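Local coordinates for glutamate racemase (Campylobacter jejuni, PDB 3UHF), which belongs to the Asp/Glu/hydantoin racemase family of alpha/beta enzymes and holds D-glutamic acid in a pocket lined by loops from two parallel sheets, at residues Gly28-Gly33 / Val61-Lys66; Asp57-Pro62 / Tyr253-Val258; Ile177-Phe182 / Leu210-Ser215. All coordinates share one frame; numbering follows the deposited sequence.

In the fold
Contact 1 is the buried one and lies at the bound D-glutamic acid, whereas contacts 2 and 3 are nearer the surface. Contacts 1 and 2 share Val61 and Pro62 and reach the same five-stranded sheet, their centres about 9 Å apart; a hydrogen bond from Tyr63 OH to Asp57 OD2 joins them. Contact 3 belongs to the part with the four-stranded sheet, its centre about 22 Å from that of contact 1. The chemistry changes accordingly: no hydrogen bond crosses contact 1, where Ser32 OG and the amides of Tyr63 and Gly64 bind the ligand instead; contact 2 is a network of hydroxyls and a carboxylate; contact 3 combines a hydroxyl, a water and a leucine.

Contact 1: residues Gly28-Gly33 / Val61-Lys66; sequences GVFDSG and VPYGVK. With DGL (D-glutamic acid), chain C.
Ser32, Tyr63 and Val61 make up most of this interface. The CB of Ser32 sits over the centre of the Tyr63 ring, 3.6 Å from the centroid and 9° off the ring normal, a CH-pi contact. Ser32 OG stands between the backbone N and the carbonyl carbon (chi1 61°), which turns it to D-glutamic acid: it donates to OE1 of the ligand at 2.6 Å and accepts from the ligand's N at 3.1 Å. Tyr63 N reaches the same OE1 at 2.7 Å in an almost straight bond (176°), while Gly64 N is 2.8 Å from OE2, so successive backbone amides hold the two carboxylate oxygens. Val61, just before the cis peptide to Pro62, sets its CB 3.3 Å from Ser32 O and runs CG2 alongside the serine hydroxyl. Tyr63 OH comes in plane to the edge of the Phe30 ring, 3.6 Å from CZ, and is hydrogen-bonded to Asp57. Beyond the strand end, Gly33 N bonds to Asp31 OD2 at 2.9 Å from above the carboxylate plane, closing an Asx turn. Loops after neighbouring strands thus meet over the bound molecule, a ligand site at the carboxyl ends of the strands of a parallel alpha/beta sheet.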
loop_
_atom_site.group_PDB
_atom_site.type_symbol
_atom_site.label_atom_id
_atom_site.label_comp_id
_atom_site.label_asym_id
_atom_site.label_seq_id
_atom_site.Cartn_x
_atom_site.Cartn_y
_atom_site.Cartn_z
ATOM N N GLY A 28 13.509 0.203 4.386
ATOM C CA GLY A 28 12.813 1.449 4.149
ATOM C C GLY A 28 11.402 1.167 3.670
ATOM O O GLY A 28 11.149 0.157 3.003
ATOM N N VAL A 29 10.483 2.052 4.036
ATOM C CA VAL A 29 9.124 2.027 3.521
ATOM C C VAL A 29 8.819 3.395 2.953
ATOM O O VAL A 29 8.938 4.395 3.651
ATOM C CB VAL A 29 8.103 1.672 4.614
ATOM C CG1 VAL A 29 6.676 1.838 4.086
ATOM C CG2 VAL A 29 8.335 0.240 5.108
ATOM N N PHE A 30 8.456 3.443 1.677
ATOM C CA PHE A 30 8.130 4.716 1.048
ATOM C C PHE A 30 6.641 4.837 0.730
ATOM O O PHE A 30 6.022 3.891 0.237
ATOM C CB PHE A 30 8.921 4.917 -0.247
ATOM C CG PHE A 30 8.465 6.126 -1.036
ATOM C CD1 PHE A 30 8.670 7.402 -0.538
ATOM C CD2 PHE A 30 7.800 5.980 -2.242
ATOM C CE1 PHE A 30 8.226 8.527 -1.247
ATOM C CE2 PHE A 30 7.359 7.089 -2.952
ATOM C CZ PHE A 30 7.582 8.364 -2.452
ATOM N N ASP A 31 6.073 6.016 0.983
ATOM C CA ASP A 31 4.720 6.293 0.535
ATOM C C ASP A 31 4.604 7.753 0.090
ATOM O O ASP A 31 5.447 8.579 0.433
ATOM C CB ASP A 31 3.700 5.999 1.633
ATOM C CG ASP A 31 2.269 6.275 1.186
ATOM O OD1 ASP A 31 1.849 5.694 0.162
ATOM O OD2 ASP A 31 1.585 7.088 1.841
ATOM N N SER A 32 3.574 8.059 -0.684
ATOM C CA SER A 32 3.338 9.437 -1.111
ATOM C C SER A 32 3.038 10.341 0.075
ATOM O O SER A 32 3.280 11.541 0.020
ATOM C CB SER A 32 2.184 9.498 -2.112
ATOM O OG SER A 32 0.976 9.032 -1.520
ATOM N N GLY A 33 2.510 9.776 1.156
ATOM C CA GLY A 33 2.167 10.597 2.307
ATOM C C GLY A 33 1.973 9.807 3.584
ATOM O O GLY A 33 2.859 9.056 3.985
ATOM N N VAL A 61 2.054 15.177 -1.884
ATOM C CA VAL A 61 0.932 14.237 -1.926
ATOM C C VAL A 61 -0.346 15.015 -2.333
ATOM O O VAL A 61 -0.488 16.201 -1.995
ATOM C CB VAL A 61 0.782 13.562 -0.528
ATOM C CG1 VAL A 61 0.265 14.558 0.509
ATOM C CG2 VAL A 61 -0.100 12.289 -0.565
ATOM N N PRO A 62 -1.266 14.383 -3.085
ATOM C CA PRO A 62 -1.327 13.007 -3.583
ATOM C C PRO A 62 -0.624 12.796 -4.916
ATOM O O PRO A 62 -0.415 13.745 -5.670
ATOM C CB PRO A 62 -2.829 12.803 -3.793
ATOM C CG PRO A 62 -3.276 14.138 -4.306
ATOM C CD PRO A 62 -2.477 15.140 -3.474
ATOM N N TYR A 63 -0.299 11.539 -5.196
ATOM C CA TYR A 63 0.262 11.117 -6.482
ATOM C C TYR A 63 -0.842 10.569 -7.398
ATOM O O TYR A 63 -0.703 10.547 -8.625
ATOM C CB TYR A 63 1.305 9.994 -6.278
ATOM C CG TYR A 63 2.642 10.379 -5.655
ATOM C CD1 TYR A 63 2.869 11.645 -5.136
ATOM C CD2 TYR A 63 3.690 9.454 -5.600
ATOM C CE1 TYR A 63 4.103 11.978 -4.568
ATOM C CE2 TYR A 63 4.915 9.777 -5.036
ATOM C CZ TYR A 63 5.123 11.033 -4.522
ATOM O OH TYR A 63 6.349 11.353 -3.968
ATOM N N GLY A 64 -1.939 10.136 -6.786
ATOM C CA GLY A 64 -2.962 9.366 -7.473
ATOM C C GLY A 64 -3.744 10.103 -8.541
ATOM O O GLY A 64 -4.446 9.482 -9.327
ATOM N N VAL A 65 -3.640 11.425 -8.568
ATOM C CA VAL A 65 -4.313 12.209 -9.603
ATOM C C VAL A 65 -3.314 12.833 -10.572
ATOM O O VAL A 65 -3.684 13.652 -11.407
ATOM C CB VAL A 65 -5.212 13.306 -9.000
ATOM C CG1 VAL A 65 -6.393 12.683 -8.299
ATOM C CG2 VAL A 65 -4.418 14.189 -8.036
ATOM N N LYS A 66 -2.050 12.434 -10.467
ATOM C CA LYS A 66 -1.010 13.019 -11.302
ATOM C C LYS A 66 -0.513 12.026 -12.358
ATOM O O LYS A 66 -0.995 10.904 -12.421
ATOM C CB LYS A 66 0.117 13.564 -10.422
ATOM C CG LYS A 66 -0.414 14.698 -9.560
ATOM C CD LYS A 66 0.474 15.082 -8.404
ATOM C CE LYS A 66 -0.213 16.222 -7.633
ATOM N NZ LYS A 66 0.407 16.437 -6.298
HETATM N N DGL C . -0.583 6.354 -1.521
HETATM C CA DGL C . -1.536 6.442 -2.632
HETATM C C DGL C . -1.918 5.049 -3.107
HETATM O O DGL C . -1.757 4.060 -2.379
HETATM C CB DGL C . -2.801 7.190 -2.209
HETATM C CG DGL C . -2.567 8.679 -1.962
HETATM C CD DGL C . -2.046 9.357 -3.211
HETATM O OE1 DGL C . -0.831 9.657 -3.267
HETATM O OE2 DGL C . -2.844 9.553 -4.152
HETATM O OXT DGL C . -2.425 4.901 -4.212
#

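Contact 2: residues Asp57-Pro62 / Tyr253-Val258; sequences DTARVP and YASSDV. With DGL (D-glutamic acid), chain C.
Ser255 inserts its hydroxyl between Asp57 and Ala59, and hydrogen bonds dominate the contact. OG of Ser255 donates to Asp57 OD1 at 2.6 Å, on the anti lone pair, away from the other carboxylate oxygen. The same OG accepts from Ala59 N at 2.9 Å with an N-H...O angle of 163°, so one hydroxyl is used in both directions. Its chi1 of 55° places OG between the backbone N and carbonyl carbon, facing the 57-59 backbone. Another bond runs from Thr58 OG1 to Ser256 O at 2.9 Å; the carbonyl is met at 123°, with the donor tilted from its plane.

The salt bridge of Arg60 to Asp57 lies within the 57-62 loop. Arg60 grips Asp57 OD2 side-on with two nitrogens, NE at 2.8 Å on the syn lone pair and NH2 at 3.2 Å from above the carboxylate plane. The oxygen stays near the guanidinium plane in both cases. Tyr63 OH is a further partner of OD2, and Arg60 also forms a salt bridge with Glu77 and a cation-pi contact with Phe74.

Apolar contact is slight: Ala59 CB meets Ser256 CB at 3.8 Å. The methyl of Ala254 makes a van der Waals contact with a hydroxyl, 3.5 Å from Thr58 OG1.

Both oxygens of the buried Asp57 therefore accept from donors, a guanidinium among them, which would be expected to stabilise its ionised form. Polar bonds thus tie the start of this loop to the turn after edge strand 249-254, and the same loop runs on to Val61 and Pro62, which line the D-glutamic acid pocket.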
loop_
_atom_site.group_PDB
_atom_site.type_symbol
_atom_site.label_atom_id
_atom_site.label_comp_id
_atom_site.label_asym_id
_atom_site.label_seq_id
_atom_site.Cartn_x
_atom_site.Cartn_y
_atom_site.Cartn_z
ATOM N N ASP A 57 6.046 11.474 1.300
ATOM C CA ASP A 57 6.279 12.723 0.555
ATOM C C ASP A 57 5.120 13.701 0.773
ATOM O O ASP A 57 4.436 14.127 -0.163
ATOM C CB ASP A 57 6.476 12.429 -0.935
ATOM C CG ASP A 57 6.921 13.654 -1.726
ATOM O OD1 ASP A 57 7.308 14.681 -1.107
ATOM O OD2 ASP A 57 6.891 13.579 -2.973
ATOM N N THR A 58 4.881 14.038 2.027
ATOM C CA THR A 58 3.666 14.771 2.364
ATOM C C THR A 58 3.621 16.194 1.796
ATOM O O THR A 58 2.569 16.815 1.797
ATOM C CB THR A 58 3.458 14.815 3.888
ATOM O OG1 THR A 58 4.632 15.349 4.502
ATOM C CG2 THR A 58 3.200 13.403 4.426
ATOM N N ALA A 59 4.748 16.713 1.320
ATOM C CA ALA A 59 4.742 18.049 0.722
ATOM C C ALA A 59 4.068 18.021 -0.644
ATOM O O ALA A 59 3.513 19.018 -1.087
ATOM C CB ALA A 59 6.166 18.600 0.592
ATOM N N ARG A 60 4.120 16.873 -1.318
ATOM C CA ARG A 60 3.656 16.818 -2.702
ATOM C C ARG A 60 2.460 15.890 -2.933
ATOM O O ARG A 60 1.919 15.834 -4.038
ATOM C CB ARG A 60 4.830 16.475 -3.634
ATOM C CG ARG A 60 6.002 17.427 -3.458
ATOM C CD ARG A 60 7.106 17.229 -4.488
ATOM N NE ARG A 60 7.742 15.926 -4.341
ATOM C CZ ARG A 60 8.951 15.640 -4.815
ATOM N NH1 ARG A 60 9.655 16.572 -5.460
ATOM N NH2 ARG A 60 9.461 14.430 -4.634
ATOM N N VAL A 61 2.054 15.177 -1.884
ATOM C CA VAL A 61 0.932 14.237 -1.926
ATOM C C VAL A 61 -0.346 15.015 -2.333
ATOM O O VAL A 61 -0.488 16.201 -1.995
ATOM C CB VAL A 61 0.782 13.562 -0.528
ATOM C CG1 VAL A 61 0.265 14.558 0.509
ATOM C CG2 VAL A 61 -0.100 12.289 -0.565
ATOM N N PRO A 62 -1.266 14.383 -3.085
ATOM C CA PRO A 62 -1.327 13.007 -3.583
ATOM C C PRO A 62 -0.624 12.796 -4.916
ATOM O O PRO A 62 -0.415 13.745 -5.670
ATOM C CB PRO A 62 -2.829 12.803 -3.793
ATOM C CG PRO A 62 -3.276 14.138 -4.306
ATOM C CD PRO A 62 -2.477 15.140 -3.474
ATOM N N TYR A 253 10.219 10.061 8.609
ATOM C CA TYR A 253 10.636 11.261 7.897
ATOM C C TYR A 253 9.546 11.712 6.937
ATOM O O TYR A 253 8.773 10.897 6.442
ATOM C CB TYR A 253 11.925 10.999 7.130
ATOM C CG TYR A 253 13.082 10.609 8.022
ATOM C CD1 TYR A 253 13.947 11.572 8.530
ATOM C CD2 TYR A 253 13.314 9.281 8.354
ATOM C CE1 TYR A 253 15.011 11.219 9.346
ATOM C CE2 TYR A 253 14.381 8.915 9.169
ATOM C CZ TYR A 253 15.222 9.886 9.661
ATOM O OH TYR A 253 16.283 9.527 10.467
ATOM N N ALA A 254 9.472 13.014 6.680
ATOM C CA ALA A 254 8.487 13.509 5.738
ATOM C C ALA A 254 8.992 14.775 5.076
ATOM O O ALA A 254 9.785 15.520 5.665
ATOM C CB ALA A 254 7.145 13.767 6.437
ATOM N N SER A 255 8.530 15.028 3.858
ATOM C CA SER A 255 8.965 16.221 3.139
ATOM C C SER A 255 8.260 17.484 3.640
ATOM O O SER A 255 8.593 18.595 3.220
ATOM C CB SER A 255 8.787 16.044 1.635
ATOM O OG SER A 255 7.455 15.685 1.316
ATOM N N SER A 256 7.291 17.316 4.533
ATOM C CA SER A 256 6.676 18.461 5.211
ATOM C C SER A 256 6.081 18.028 6.546
ATOM O O SER A 256 5.644 16.892 6.677
ATOM C CB SER A 256 5.594 19.095 4.336
ATOM O OG SER A 256 4.517 18.200 4.139
ATOM N N ASP A 257 6.089 18.928 7.529
ATOM C CA ASP A 257 5.383 18.727 8.801
ATOM C C ASP A 257 5.466 17.287 9.319
ATOM O O ASP A 257 4.454 16.588 9.406
ATOM C CB ASP A 257 3.916 19.139 8.652
ATOM C CG ASP A 257 3.193 19.237 9.990
ATOM O OD1 ASP A 257 3.856 19.129 11.042
ATOM O OD2 ASP A 257 1.957 19.422 9.991
ATOM N N VAL A 258 6.676 16.843 9.632
ATOM C CA VAL A 258 6.879 15.458 10.040
ATOM C C VAL A 258 6.168 15.133 11.358
ATOM O O VAL A 258 5.771 13.994 11.585
ATOM C CB VAL A 258 8.382 15.084 10.091
ATOM C CG1 VAL A 258 9.085 15.764 11.270
ATOM C CG2 VAL A 258 8.552 13.566 10.147
HETATM N N DGL C . -0.583 6.354 -1.521
HETATM C CA DGL C . -1.536 6.442 -2.632
HETATM C C DGL C . -1.918 5.049 -3.107
HETATM O O DGL C . -1.757 4.060 -2.379
HETATM C CB DGL C . -2.801 7.190 -2.209
HETATM C CG DGL C . -2.567 8.679 -1.962
HETATM C CD DGL C . -2.046 9.357 -3.211
HETATM O OE1 DGL C . -0.831 9.657 -3.267
HETATM O OE2 DGL C . -2.844 9.553 -4.152
HETATM O OXT DGL C . -2.425 4.901 -4.212
#

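Contact 3: residues Ile177-Phe182 / Leu210-Ser215; sequences IFEGDF and LGRSLS
Ser213 donates its hydroxyl to the backbone carbonyl of Phe178, with OG 2.7 Å from Phe178 O. The approach is in the carbonyl plane and on a lone pair, at a C=O...O angle of 139°. Ser213 OG lies anti to its own carbonyl carbon (chi1 -74°), which swings it to the Phe178 carbonyl. Water 1 forms a second bridge between the same two residues: it is hydrogen-bonded to Phe178 O at 2.9 Å and accepts from Ser213 N at 3.1 Å. That N-H belongs to the first turn of helix 211-218, where no earlier helical carbonyl is available, and the water supplies an acceptor.

Farther out, Glu179 and Arg212 lie near each other without a salt bridge. OE1 of Glu179 is 4.1 Å from NH1 of Arg212, and the carboxylate and guanidinium planes stand 68° apart, so any attraction is long. The Glu179 carboxyl carbon lies at the edge of the guanidinium, near its plane, while water 1 is over one face, displaced toward the rim.

Packing is carried by Leu210, whose CD2 branch touches the loop backbone 3.5 Å from Ile177 O and 3.9 Å from Phe178 CA. The same methyl comes to the edge of the Phe178 ring, near its plane, 4.2 Å from CD1.

The loop leading into helix 181-191 is thereby joined to the first turn of helix 211-218, with Leu210 at its N-cap. Leu210 also packs on Phe169 and Val173 of helix 169-174 and on Leu183 of helix 181-191, while Leu214, one turn on, faces strand 199-202.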
loop_
_atom_site.group_PDB
_atom_site.type_symbol
_atom_site.label_atom_id
_atom_site.label_comp_id
_atom_site.label_asym_id
_atom_site.label_seq_id
_atom_site.Cartn_x
_atom_site.Cartn_y
_atom_site.Cartn_z
ATOM N N ILE A 177 -12.862 10.831 7.865
ATOM C CA ILE A 177 -14.221 10.342 7.620
ATOM C C ILE A 177 -14.211 8.843 7.320
ATOM O O ILE A 177 -13.882 8.439 6.209
ATOM C CB ILE A 177 -14.875 11.107 6.448
ATOM C CG1 ILE A 177 -14.889 12.608 6.745
ATOM C CG2 ILE A 177 -16.298 10.621 6.216
ATOM C CD1 ILE A 177 -15.237 13.460 5.539
ATOM N N PHE A 178 -14.569 8.021 8.305
ATOM C CA PHE A 178 -14.442 6.564 8.150
ATOM C C PHE A 178 -15.790 5.846 8.149
ATOM O O PHE A 178 -15.853 4.626 7.961
ATOM C CB PHE A 178 -13.578 5.980 9.274
ATOM C CG PHE A 178 -12.249 6.654 9.441
ATOM C CD1 PHE A 178 -11.496 7.037 8.340
ATOM C CD2 PHE A 178 -11.749 6.909 10.706
ATOM C CE1 PHE A 178 -10.271 7.660 8.499
ATOM C CE2 PHE A 178 -10.521 7.529 10.869
ATOM C CZ PHE A 178 -9.780 7.903 9.763
ATOM N N GLU A 179 -16.859 6.603 8.367
ATOM C CA GLU A 179 -18.208 6.062 8.416
ATOM C C GLU A 179 -19.177 7.225 8.351
ATOM O O GLU A 179 -18.757 8.377 8.282
ATOM C CB GLU A 179 -18.430 5.294 9.716
ATOM C CG GLU A 179 -18.270 6.164 10.952
ATOM C CD GLU A 179 -18.465 5.392 12.241
ATOM O OE1 GLU A 179 -19.256 4.425 12.248
ATOM O OE2 GLU A 179 -17.823 5.754 13.250
ATOM N N GLY A 180 -20.472 6.926 8.377
ATOM C CA GLY A 180 -21.487 7.967 8.406
ATOM C C GLY A 180 -22.159 8.235 7.068
ATOM O O GLY A 180 -21.826 7.607 6.062
ATOM N N ASP A 181 -23.093 9.186 7.064
ATOM C CA ASP A 181 -23.938 9.465 5.905
ATOM C C ASP A 181 -23.166 9.962 4.683
ATOM O O ASP A 181 -23.498 9.620 3.553
ATOM C CB ASP A 181 -25.005 10.512 6.264
ATOM C CG ASP A 181 -26.081 9.983 7.208
ATOM O OD1 ASP A 181 -26.161 8.761 7.398
ATOM O OD2 ASP A 181 -26.852 10.815 7.745
ATOM N N PHE A 182 -22.156 10.791 4.916
ATOM C CA PHE A 182 -21.396 11.378 3.821
ATOM C C PHE A 182 -20.583 10.274 3.146
ATOM O O PHE A 182 -20.562 10.158 1.926
ATOM C CB PHE A 182 -20.491 12.499 4.350
ATOM C CG PHE A 182 -19.758 13.272 3.278
ATOM C CD1 PHE A 182 -20.179 13.252 1.956
ATOM C CD2 PHE A 182 -18.639 14.018 3.605
ATOM C CE1 PHE A 182 -19.493 13.969 0.979
ATOM C CE2 PHE A 182 -17.948 14.747 2.632
ATOM C CZ PHE A 182 -18.380 14.719 1.320
ATOM N N LEU A 210 -11.249 2.507 5.645
ATOM C CA LEU A 210 -12.654 2.431 5.262
ATOM C C LEU A 210 -13.147 0.994 5.214
ATOM O O LEU A 210 -14.265 0.725 4.768
ATOM C CB LEU A 210 -12.845 3.041 3.873
ATOM C CG LEU A 210 -12.394 4.486 3.705
ATOM C CD1 LEU A 210 -12.724 4.981 2.309
ATOM C CD2 LEU A 210 -13.044 5.395 4.755
ATOM N N GLY A 211 -12.309 0.061 5.646
ATOM C CA GLY A 211 -12.636 -1.343 5.485
ATOM C C GLY A 211 -13.918 -1.775 6.170
ATOM O O GLY A 211 -14.717 -2.510 5.587
ATOM N N ARG A 212 -14.128 -1.331 7.404
ATOM C CA ARG A 212 -15.342 -1.706 8.121
ATOM C C ARG A 212 -16.579 -1.199 7.381
ATOM O O ARG A 212 -17.563 -1.923 7.216
ATOM C CB ARG A 212 -15.319 -1.177 9.555
ATOM C CG ARG A 212 -16.532 -1.578 10.383
ATOM C CD ARG A 212 -16.481 -0.990 11.789
ATOM N NE ARG A 212 -16.549 0.469 11.768
ATOM C CZ ARG A 212 -15.499 1.273 11.913
ATOM N NH1 ARG A 212 -15.662 2.589 11.873
ATOM N NH2 ARG A 212 -14.288 0.763 12.100
ATOM N N SER A 213 -16.516 0.046 6.921
ATOM C CA SER A 213 -17.623 0.633 6.181
ATOM C C SER A 213 -17.836 -0.031 4.821
ATOM O O SER A 213 -18.975 -0.258 4.415
ATOM C CB SER A 213 -17.410 2.144 6.018
ATOM O OG SER A 213 -17.649 2.798 7.248
ATOM N N LEU A 214 -16.749 -0.330 4.118
ATOM C CA LEU A 214 -16.852 -1.014 2.824
ATOM C C LEU A 214 -17.459 -2.405 2.990
ATOM O O LEU A 214 -18.303 -2.828 2.199
ATOM C CB LEU A 214 -15.487 -1.088 2.126
ATOM C CG LEU A 214 -14.952 0.227 1.550
ATOM C CD1 LEU A 214 -13.468 0.117 1.208
ATOM C CD2 LEU A 214 -15.747 0.596 0.316
ATOM N N SER A 215 -17.041 -3.105 4.038
ATOM C CA SER A 215 -17.544 -4.457 4.291
ATOM C C SER A 215 -19.033 -4.426 4.622
ATOM O O SER A 215 -19.799 -5.265 4.153
ATOM C CB SER A 215 -16.738 -5.127 5.403
ATOM O OG SER A 215 -17.138 -6.472 5.573
HETATM O O HOH W 1 -14.507 2.094 8.115
#